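PDB 6K0P: alpha-1,3-glucanase from Paenibacillus glycanilyticus, which hydrolyses alpha-1,3-glucosidic linkages of alpha-1,3-glucan as a member of glycoside hydrolase family 87, represented here by an engineered catalytic domain bound to nigerose. Local coordinates for residues A[343-348]-A[374-379]; A[297-302]-A[320-325]; A[22-27]-A[165-170]. The protein carries 1 engineered substitution. All coordinates share one frame; numbering follows the deposited sequence.

In the fold
Interactions 1 and 2 belong to the parallel beta-helix and lie side by side, their centres about 10 Å apart. Residues 320-325 and 343-348 are neighbouring strands there: Val343 O lies 2.9 Å from Phe320 N and Tyr348 O 2.8 Å from Ile325 N, both probable hydrogen bonds, and the buried amides of Asn323 and Asn347 follow one another in successive coils. Interaction 3 holds a calcium ion in the N-terminal beta-sandwich, its centre about 26 Å from either of the others; its nearest atoms come within about 5 Å of interaction 1 without touching, and the Tyr348 side chain is about 11 Å from the calcium. Bound glucose units lie about 7 Å from the side chain of Trp302 and about 13 Å from that of Tyr375.

Interaction 1 (A[343-348]-A[374-379]); sequences VIDNNY and KYTNLT
Ile344 N donates to Lys374 O, and Ile344 O accepts from Thr376 N (both 2.9 Å), as strands 343-345 and 374-376 run parallel, 4.7 Å between axes. They lie on consecutive coils of the parallel beta-helix of the pectate-lyase-like clan. Asn346 and Asn377, both in the left-handed backbone region, turn the corner together, and pairing resumes with Thr379 N on Asn347 O.

Asp345 OD1 is gripped twice: the Thr376 hydroxyl OG1 (2.7 Å) meets it from above the carboxylate plane, while Asn377 ND2 (2.8 Å) donates to the syn lone pair of OD1, the amide and carboxylate planes 62° apart. Asp345 CG lies anti to its own N (chi1 180°), which carries OD1 over to both donors. With an alanine in place of Asp345, the Thr376 hydroxyl and Asn377 ND2 would probably lose their shared acceptor, the Asn377 amide keeping its OD1 bond to Asn401.

On the opposite face Ile344 CG1 sits over one face of the Tyr375 ring, 4.0 Å from its centroid, a CH-pi contact; Tyr375 OH bonds Ala358 O. Past the corner, Thr379 CG2 comes obliquely to within 3.6 Å of Tyr348 CD2.

Interaction 2 (A[297-302]-A[320-325]); sequences TVQNIW and FKNNRI
Val298 O takes two donors from the neighbouring coil. Lys321 N gives the usual parallel-strand bond (3.0 Å), whereas Asn323 ND2 (3.0 Å) comes from 53° above the carbonyl plane. The other end of the same amide accepts Ile301 N at Asn323 OD1 (2.9 Å), with the donor in the carbonyl plane. One side chain thus spans the corner at Asn300 and holds the backbone on either side of it. Asn323 CG, beside its own N (chi1 -59°), brings the amide to that corner. Main-chain bonds from Asn300 N to Lys321 O and from Arg324 N to Ile301 O complete the pairing.

Buried asparagines at the turns between beta-strands are a hallmark of parallel beta-helices of the pectate-lyase-like clan, and this one is followed by Asn347 in the next coil, whose OD1 takes Asn323 N.

Apolar contact is made by Val298, whose CB meets Phe320 CD2 at 3.7 Å, the two side chains lying side by side. Past the corner, Arg324 CD approaches Trp302 CG obliquely (4.0 Å), and the guanidinium lies only 15° from the plane of the indole; Arg324 NH1 is salt-bridged to Glu173.

Water bridges the polar side chains. Water 1 accepts from Gln299 NE2 and Asn322 ND2, Asn322 OD1 being bonded to Asn346 ND2. Asn300 ND2 bonds Asp270 OD1; water 4 donates to Asn300 OD1 and Asn322 O and accepts from Arg324 NE (2.8 Å) at the in-plane edge of the guanidinium.

Interaction 3 (A[22-27]-A[165-170]); sequences MEAEST and IYVDLL. With CA (calcium ion), chain J.
A calcium site of the N-terminal beta-sandwich is built where Glu23, Ala24 and Glu25 meet Asp168 on the strand 165-173. Glu23 supplies a single oxygen, OE1, at 2.3 Å from the calcium ion. Glu25 clasps the ion with both carboxylate oxygens, OE1 and OE2 each at 2.5 Å. Asp168 binds through its main chain and its side chain together, O at 2.6 Å and OD1 at 2.3 Å. The main-chain oxygens of Ser50 and Ser53 complete the coordination, so three carboxylates are gathered round one cation whose charge probably offsets their mutual repulsion.

The backbone puts these ligands in place. A type I turn from Glu23 to Ser26 brings the two glutamates to the same ion, and the Glu23 chain is bent at chi2 (-71°), which swings OE1 inward. Opposite, Asp168 and Leu169 form a classic beta bulge against Arg78. With chi1 at -179°, the Asp168 carboxylate turns OD1 to the calcium ion while OD2 is salt-bridged to Arg78, which would fix its rotation. Asp168 O does double duty, since Ala24 N also donates to it (3.0 Å) from well above the carbonyl plane.

Farther along, Met22 and Leu170 form an antiparallel hydrogen-bonded pair, with Met22 N to Leu170 O and Leu170 N to Met22 O both 2.9 Å. Ala24 CB packs against Val167 CG1, and Phe66 of strand 63-67 touches the side chains of Met22, Ala24 and Leu170.

Two glutamates separated by one residue, at and just past the end of the first strand, sharing calcium with an aspartate on the last strand, are consistent with the structural calcium site of galactose-binding-like beta-sandwiches, as in carbohydrate-binding modules of family 6.

Interaction 1 (A[343-348]-A[374-379])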
loop_
_atom_site.group_PDB
_atom_site.type_symbol
_atom_site.label_atom_id
_atom_site.label_comp_id
_atom_site.label_asym_id
_atom_site.label_seq_id
_atom_site.Cartn_x
_atom_site.Cartn_y
_atom_site.Cartn_z
ATOM N N VAL A 343 -12.956 -4.399 -10.708
ATOM C CA VAL A 343 -11.678 -4.463 -11.399
ATOM C C VAL A 343 -10.743 -3.491 -10.689
ATOM O O VAL A 343 -10.894 -2.270 -10.809
ATOM C CB VAL A 343 -11.844 -4.109 -12.882
ATOM C CG1 VAL A 343 -10.491 -3.999 -13.577
ATOM C CG2 VAL A 343 -12.715 -5.169 -13.560
ATOM N N ILE A 344 -9.798 -4.030 -9.923
ATOM C CA ILE A 344 -8.779 -3.238 -9.240
ATOM C C ILE A 344 -7.469 -3.563 -9.944
ATOM O O ILE A 344 -6.810 -4.557 -9.619
ATOM C CB ILE A 344 -8.722 -3.578 -7.738
ATOM C CG1 ILE A 344 -10.125 -3.527 -7.120
ATOM C CG2 ILE A 344 -7.751 -2.653 -6.997
ATOM C CD1 ILE A 344 -10.822 -2.206 -7.258
ATOM N N ASP A 345 -7.095 -2.750 -10.931
ATOM C CA ASP A 345 -6.058 -3.113 -11.888
ATOM C C ASP A 345 -5.002 -2.026 -12.004
ATOM O O ASP A 345 -5.328 -0.849 -12.186
ATOM C CB ASP A 345 -6.677 -3.334 -13.269
ATOM C CG ASP A 345 -5.651 -3.704 -14.305
ATOM O OD1 ASP A 345 -4.822 -4.593 -14.023
ATOM O OD2 ASP A 345 -5.679 -3.121 -15.408
ATOM N N ASN A 346 -3.737 -2.423 -11.922
ATOM C CA ASN A 346 -2.632 -1.541 -12.279
ATOM C C ASN A 346 -2.567 -0.314 -11.379
ATOM O O ASN A 346 -2.444 0.818 -11.844
ATOM C CB ASN A 346 -2.647 -1.154 -13.762
ATOM C CG ASN A 346 -1.257 -0.894 -14.287
ATOM O OD1 ASN A 346 -0.410 -1.788 -14.271
ATOM N ND2 ASN A 346 -0.997 0.335 -14.730
ATOM N N ASN A 347 -2.630 -0.558 -10.073
ATOM C CA ASN A 347 -2.523 0.487 -9.069
ATOM C C ASN A 347 -1.259 0.278 -8.249
ATOM O O ASN A 347 -0.840 -0.857 -7.999
ATOM C CB ASN A 347 -3.731 0.468 -8.143
ATOM C CG ASN A 347 -5.033 0.659 -8.895
ATOM O OD1 ASN A 347 -5.322 1.750 -9.374
ATOM N ND2 ASN A 347 -5.824 -0.402 -9.009
ATOM N N TYR A 348 -0.668 1.391 -7.831
ATOM C CA TYR A 348 0.565 1.405 -7.055
ATOM C C TYR A 348 0.267 2.041 -5.710
ATOM O O TYR A 348 -0.291 3.144 -5.654
ATOM C CB TYR A 348 1.636 2.237 -7.782
ATOM C CG TYR A 348 2.900 2.457 -6.976
ATOM C CD1 TYR A 348 3.013 3.529 -6.091
ATOM C CD2 TYR A 348 3.992 1.611 -7.116
ATOM C CE1 TYR A 348 4.161 3.731 -5.346
ATOM C CE2 TYR A 348 5.149 1.805 -6.378
ATOM C CZ TYR A 348 5.228 2.870 -5.498
ATOM O OH TYR A 348 6.378 3.072 -4.754
ATOM N N LYS A 374 -11.336 -8.948 -9.325
ATOM C CA LYS A 374 -10.043 -9.162 -9.962
ATOM C C LYS A 374 -9.118 -8.052 -9.492
ATOM O O LYS A 374 -9.313 -6.883 -9.848
ATOM C CB LYS A 374 -10.173 -9.181 -11.487
ATOM C CG LYS A 374 -10.980 -10.386 -11.996
ATOM C CD LYS A 374 -11.116 -10.362 -13.507
ATOM C CE LYS A 374 -11.952 -11.536 -14.002
ATOM N NZ LYS A 374 -11.364 -12.856 -13.622
ATOM N N TYR A 375 -8.138 -8.419 -8.670
ATOM C CA TYR A 375 -7.117 -7.512 -8.147
ATOM C C TYR A 375 -5.854 -7.887 -8.917
ATOM O O TYR A 375 -5.218 -8.901 -8.619
ATOM C CB TYR A 375 -6.933 -7.755 -6.650
ATOM C CG TYR A 375 -7.974 -7.149 -5.715
ATOM C CD1 TYR A 375 -9.341 -7.381 -5.881
ATOM C CD2 TYR A 375 -7.581 -6.388 -4.621
ATOM C CE1 TYR A 375 -10.278 -6.835 -5.002
ATOM C CE2 TYR A 375 -8.512 -5.854 -3.736
ATOM C CZ TYR A 375 -9.857 -6.073 -3.932
ATOM O OH TYR A 375 -10.776 -5.535 -3.057
ATOM N N THR A 376 -5.502 -7.094 -9.926
ATOM C CA THR A 376 -4.492 -7.491 -10.902
ATOM C C THR A 376 -3.452 -6.396 -11.082
ATOM O O THR A 376 -3.776 -5.204 -11.038
ATOM C CB THR A 376 -5.119 -7.819 -12.266
ATOM O OG1 THR A 376 -5.869 -6.689 -12.739
ATOM C CG2 THR A 376 -6.057 -9.023 -12.157
ATOM N N ASN A 377 -2.201 -6.806 -11.294
ATOM C CA ASN A 377 -1.123 -5.871 -11.610
ATOM C C ASN A 377 -1.019 -4.793 -10.533
ATOM O O ASN A 377 -1.085 -3.595 -10.803
ATOM C CB ASN A 377 -1.313 -5.260 -13.007
ATOM C CG ASN A 377 -1.535 -6.311 -14.082
ATOM O OD1 ASN A 377 -0.732 -7.230 -14.233
ATOM N ND2 ASN A 377 -2.629 -6.185 -14.824
ATOM N N LEU A 378 -0.858 -5.241 -9.292
ATOM C CA LEU A 378 -0.873 -4.340 -8.146
ATOM C C LEU A 378 0.483 -4.338 -7.459
ATOM O O LEU A 378 1.112 -5.393 -7.294
ATOM C CB LEU A 378 -1.942 -4.759 -7.135
ATOM C CG LEU A 378 -3.392 -4.807 -7.626
ATOM C CD1 LEU A 378 -4.323 -5.166 -6.466
ATOM C CD2 LEU A 378 -3.809 -3.470 -8.244
ATOM N N THR A 379 0.928 -3.154 -7.046
ATOM C CA THR A 379 2.143 -3.006 -6.259
ATOM C C THR A 379 1.786 -2.348 -4.938
ATOM O O THR A 379 1.044 -1.360 -4.912
ATOM C CB THR A 379 3.159 -2.154 -7.016
ATOM O OG1 THR A 379 3.607 -2.887 -8.163
ATOM C CG2 THR A 379 4.348 -1.788 -6.123
#

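Interaction 2 (A[297-302]-A[320-325])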
loop_
_atom_site.group_PDB
_atom_site.type_symbol
_atom_site.label_atom_id
_atom_site.label_comp_id
_atom_site.label_asym_id
_atom_site.label_seq_id
_atom_site.Cartn_x
_atom_site.Cartn_y
_atom_site.Cartn_z
ATOM N N THR A 297 -15.759 4.481 -12.361
ATOM C CA THR A 297 -14.366 4.341 -12.761
ATOM C C THR A 297 -13.556 5.436 -12.086
ATOM O O THR A 297 -13.913 6.620 -12.160
ATOM C CB THR A 297 -14.221 4.443 -14.278
ATOM O OG1 THR A 297 -14.902 3.335 -14.881
ATOM C CG2 THR A 297 -12.758 4.405 -14.684
ATOM N N VAL A 298 -12.476 5.034 -11.426
ATOM C CA VAL A 298 -11.522 5.943 -10.801
ATOM C C VAL A 298 -10.178 5.613 -11.434
ATOM O O VAL A 298 -9.650 4.507 -11.243
ATOM C CB VAL A 298 -11.480 5.752 -9.282
ATOM C CG1 VAL A 298 -10.379 6.597 -8.660
ATOM C CG2 VAL A 298 -12.845 6.079 -8.674
ATOM N N GLN A 299 -9.643 6.545 -12.225
ATOM C CA GLN A 299 -8.526 6.205 -13.103
ATOM C C GLN A 299 -7.456 7.282 -13.113
ATOM O O GLN A 299 -7.760 8.466 -13.271
ATOM C CB GLN A 299 -9.017 5.974 -14.535
ATOM C CG GLN A 299 -7.920 5.475 -15.466
ATOM C CD GLN A 299 -8.473 4.775 -16.695
ATOM O OE1 GLN A 299 -9.602 4.280 -16.689
ATOM N NE2 GLN A 299 -7.674 4.724 -17.756
ATOM N N ASN A 300 -6.193 6.863 -12.987
ATOM C CA ASN A 300 -5.061 7.795 -13.083
ATOM C C ASN A 300 -5.198 8.954 -12.095
ATOM O O ASN A 300 -4.995 10.125 -12.437
ATOM C CB ASN A 300 -4.878 8.299 -14.519
ATOM C CG ASN A 300 -3.589 9.097 -14.714
ATOM O OD1 ASN A 300 -2.544 8.801 -14.104
ATOM N ND2 ASN A 300 -3.657 10.120 -15.568
ATOM N N ILE A 301 -5.577 8.636 -10.862
ATOM C CA ILE A 301 -5.533 9.622 -9.792
ATOM C C ILE A 301 -4.439 9.250 -8.798
ATOM O O ILE A 301 -4.058 8.082 -8.649
ATOM C CB ILE A 301 -6.884 9.926 -9.109
ATOM C CG1 ILE A 301 -7.306 8.804 -8.176
ATOM C CG2 ILE A 301 -7.981 10.226 -10.158
ATOM C CD1 ILE A 301 -8.438 9.238 -7.250
ATOM N N TRP A 302 -3.904 10.278 -8.142
ATOM C CA TRP A 302 -2.811 10.162 -7.183
ATOM C C TRP A 302 -3.312 10.802 -5.896
ATOM O O TRP A 302 -3.662 11.985 -5.888
ATOM C CB TRP A 302 -1.600 10.897 -7.767
ATOM C CG TRP A 302 -0.387 11.141 -6.893
ATOM C CD1 TRP A 302 -0.193 10.791 -5.581
ATOM C CD2 TRP A 302 0.805 11.807 -7.313
ATOM N NE1 TRP A 302 1.058 11.210 -5.163
ATOM C CE2 TRP A 302 1.681 11.844 -6.210
ATOM C CE3 TRP A 302 1.214 12.384 -8.522
ATOM C CZ2 TRP A 302 2.942 12.437 -6.281
ATOM C CZ3 TRP A 302 2.466 12.975 -8.588
ATOM C CH2 TRP A 302 3.316 12.995 -7.475
ATOM N N PHE A 320 -11.016 0.570 -10.571
ATOM C CA PHE A 320 -9.949 1.429 -10.063
ATOM C C PHE A 320 -8.705 1.037 -10.846
ATOM O O PHE A 320 -8.212 -0.082 -10.697
ATOM C CB PHE A 320 -9.741 1.191 -8.568
ATOM C CG PHE A 320 -10.789 1.830 -7.703
ATOM C CD1 PHE A 320 -12.042 1.247 -7.572
ATOM C CD2 PHE A 320 -10.532 3.019 -7.031
ATOM C CE1 PHE A 320 -13.020 1.835 -6.777
ATOM C CE2 PHE A 320 -11.507 3.612 -6.232
ATOM C CZ PHE A 320 -12.749 3.020 -6.107
ATOM N N LYS A 321 -8.204 1.946 -11.681
ATOM C CA LYS A 321 -7.137 1.610 -12.613
ATOM C C LYS A 321 -6.113 2.732 -12.678
ATOM O O LYS A 321 -6.477 3.909 -12.685
ATOM C CB LYS A 321 -7.724 1.348 -14.014
ATOM C CG LYS A 321 -6.745 0.998 -15.115
ATOM C CD LYS A 321 -7.512 0.898 -16.439
ATOM C CE LYS A 321 -6.618 0.435 -17.574
ATOM N NZ LYS A 321 -7.369 0.382 -18.856
ATOM N N ASN A 322 -4.832 2.360 -12.716
ATOM C CA ASN A 322 -3.721 3.296 -12.968
ATOM C C ASN A 322 -3.556 4.343 -11.868
ATOM O O ASN A 322 -3.019 5.425 -12.118
ATOM C CB ASN A 322 -3.827 3.979 -14.339
ATOM C CG ASN A 322 -3.830 2.996 -15.485
ATOM O OD1 ASN A 322 -3.385 1.852 -15.355
ATOM N ND2 ASN A 322 -4.331 3.444 -16.629
ATOM N N ASN A 323 -3.986 4.039 -10.646
ATOM C CA ASN A 323 -3.944 5.011 -9.566
ATOM C C ASN A 323 -2.676 4.853 -8.735
ATOM O O ASN A 323 -2.025 3.804 -8.738
ATOM C CB ASN A 323 -5.169 4.873 -8.661
ATOM C CG ASN A 323 -6.468 5.075 -9.418
ATOM O OD1 ASN A 323 -6.682 6.119 -10.016
ATOM N ND2 ASN A 323 -7.333 4.064 -9.414
ATOM N N ARG A 324 -2.350 5.920 -8.003
ATOM C CA ARG A 324 -1.239 5.943 -7.054
ATOM C C ARG A 324 -1.814 6.309 -5.701
ATOM O O ARG A 324 -2.451 7.358 -5.564
ATOM C CB ARG A 324 -0.199 6.997 -7.442
ATOM C CG ARG A 324 0.098 7.048 -8.907
ATOM C CD ARG A 324 1.020 8.202 -9.253
ATOM N NE ARG A 324 1.058 8.327 -10.697
ATOM C CZ ARG A 324 2.025 8.920 -11.379
ATOM N NH1 ARG A 324 3.044 9.473 -10.739
ATOM N NH2 ARG A 324 1.961 8.959 -12.709
ATOM N N ILE A 325 -1.598 5.450 -4.712
ATOM C CA ILE A 325 -2.114 5.643 -3.363
ATOM C C ILE A 325 -0.897 5.687 -2.457
ATOM O O ILE A 325 -0.243 4.661 -2.256
ATOM C CB ILE A 325 -3.033 4.491 -2.949
ATOM C CG1 ILE A 325 -4.124 4.276 -3.996
ATOM C CG2 ILE A 325 -3.619 4.753 -1.565
ATOM C CD1 ILE A 325 -4.790 2.916 -3.878
HETATM O O HOH W 1 -4.966 6.208 -17.481
HETATM O O HOH W 2 -7.970 2.408 -20.084
HETATM O O HOH W 3 0.040 9.286 -14.931
HETATM O O HOH W 4 -1.377 7.608 -11.985
#

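Interaction 3 (A[22-27]-A[165-170])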
loop_
_atom_site.group_PDB
_atom_site.type_symbol
_atom_site.label_atom_id
_atom_site.label_comp_id
_atom_site.label_asym_id
_atom_site.label_seq_id
_atom_site.Cartn_x
_atom_site.Cartn_y
_atom_site.Cartn_z
ATOM N N MET A 22 14.099 4.179 -7.898
ATOM C CA MET A 22 15.520 3.891 -7.739
ATOM C C MET A 22 15.921 4.048 -6.283
ATOM O O MET A 22 15.676 5.096 -5.677
ATOM C CB MET A 22 16.351 4.804 -8.639
ATOM C CG MET A 22 15.961 4.638 -10.109
ATOM S SD MET A 22 17.210 5.274 -11.222
ATOM C CE MET A 22 17.157 6.990 -10.792
ATOM N N GLU A 23 16.525 3.005 -5.716
ATOM C CA GLU A 23 16.943 3.052 -4.321
ATOM C C GLU A 23 18.218 3.871 -4.184
ATOM O O GLU A 23 19.164 3.713 -4.964
ATOM C CB GLU A 23 17.192 1.638 -3.788
ATOM C CG GLU A 23 15.960 0.736 -3.791
ATOM C CD GLU A 23 14.921 1.129 -2.753
ATOM O OE1 GLU A 23 15.190 2.021 -1.915
ATOM O OE2 GLU A 23 13.823 0.532 -2.785
ATOM N N ALA A 24 18.249 4.744 -3.171
ATOM C CA ALA A 24 19.419 5.592 -2.972
ATOM C C ALA A 24 20.665 4.759 -2.715
ATOM O O ALA A 24 21.755 5.087 -3.212
ATOM C CB ALA A 24 19.178 6.534 -1.792
ATOM N N GLU A 25 20.517 3.682 -1.944
ATOM C CA GLU A 25 21.628 2.871 -1.449
ATOM C C GLU A 25 22.200 1.921 -2.487
ATOM O O GLU A 25 23.112 1.153 -2.155
ATOM C CB GLU A 25 21.176 2.074 -0.217
ATOM C CG GLU A 25 20.074 1.050 -0.486
ATOM C CD GLU A 25 18.657 1.623 -0.377
ATOM O OE1 GLU A 25 18.471 2.866 -0.446
ATOM O OE2 GLU A 25 17.723 0.812 -0.217
ATOM N N SER A 26 21.694 1.942 -3.716
ATOM C CA SER A 26 22.183 1.021 -4.732
ATOM C C SER A 26 23.690 1.182 -4.891
ATOM O O SER A 26 24.224 2.296 -4.826
ATOM C CB SER A 26 21.494 1.317 -6.060
ATOM O OG SER A 26 22.188 0.705 -7.142
ATOM N N THR A 27 24.388 0.055 -5.081
ATOM C CA THR A 27 25.832 0.108 -5.288
ATOM C C THR A 27 26.210 0.839 -6.571
ATOM O O THR A 27 27.386 1.176 -6.751
ATOM C CB THR A 27 26.423 -1.307 -5.284
ATOM O OG1 THR A 27 25.845 -2.071 -6.347
ATOM C CG2 THR A 27 26.133 -1.998 -3.962
ATOM N N ILE A 165 19.290 14.596 6.461
ATOM C CA ILE A 165 18.206 13.970 5.713
ATOM C C ILE A 165 18.602 12.544 5.361
ATOM O O ILE A 165 19.725 12.287 4.916
ATOM C CB ILE A 165 17.843 14.805 4.466
ATOM C CG1 ILE A 165 16.679 14.162 3.699
ATOM C CG2 ILE A 165 19.057 15.005 3.540
ATOM C CD1 ILE A 165 16.041 15.103 2.682
ATOM N N TYR A 166 17.690 11.604 5.563
ATOM C CA TYR A 166 17.871 10.247 5.062
ATOM C C TYR A 166 17.205 10.170 3.701
ATOM O O TYR A 166 16.013 10.458 3.578
ATOM C CB TYR A 166 17.210 9.230 5.991
ATOM C CG TYR A 166 17.843 9.130 7.360
ATOM C CD1 TYR A 166 17.480 10.011 8.382
ATOM C CD2 TYR A 166 18.799 8.159 7.635
ATOM C CE1 TYR A 166 18.049 9.926 9.627
ATOM C CE2 TYR A 166 19.371 8.066 8.896
ATOM C CZ TYR A 166 18.980 8.946 9.879
ATOM O OH TYR A 166 19.541 8.890 11.137
ATOM N N VAL A 167 17.965 9.794 2.682
ATOM C CA VAL A 167 17.446 9.681 1.321
ATOM C C VAL A 167 17.193 8.206 1.047
ATOM O O VAL A 167 18.131 7.403 1.013
ATOM C CB VAL A 167 18.414 10.279 0.298
ATOM C CG1 VAL A 167 17.865 10.105 -1.111
ATOM C CG2 VAL A 167 18.689 11.741 0.598
ATOM N N ASP A 168 15.922 7.845 0.860
ATOM C CA ASP A 168 15.521 6.445 0.758
ATOM C C ASP A 168 15.468 5.975 -0.693
ATOM O O ASP A 168 16.100 4.974 -1.057
ATOM C CB ASP A 168 14.163 6.269 1.455
ATOM C CG ASP A 168 13.663 4.847 1.425
ATOM O OD1 ASP A 168 14.429 3.952 1.024
ATOM O OD2 ASP A 168 12.501 4.610 1.818
ATOM N N LEU A 169 14.693 6.668 -1.522
ATOM C CA LEU A 169 14.535 6.317 -2.923
ATOM C C LEU A 169 14.155 7.574 -3.684
ATOM O O LEU A 169 13.757 8.587 -3.100
ATOM C CB LEU A 169 13.474 5.214 -3.131
ATOM C CG LEU A 169 12.009 5.502 -2.733
ATOM C CD1 LEU A 169 11.265 6.382 -3.750
ATOM C CD2 LEU A 169 11.232 4.209 -2.549
ATOM N N LEU A 170 14.250 7.478 -5.004
ATOM C CA LEU A 170 13.840 8.531 -5.921
ATOM C C LEU A 170 12.922 7.923 -6.969
ATOM O O LEU A 170 13.282 6.924 -7.600
ATOM C CB LEU A 170 15.083 9.117 -6.601
ATOM C CG LEU A 170 14.904 10.306 -7.547
ATOM C CD1 LEU A 170 14.533 11.540 -6.739
ATOM C CD2 LEU A 170 16.184 10.528 -8.356
HETATM CA CA CA J . 16.071 2.671 0.109
#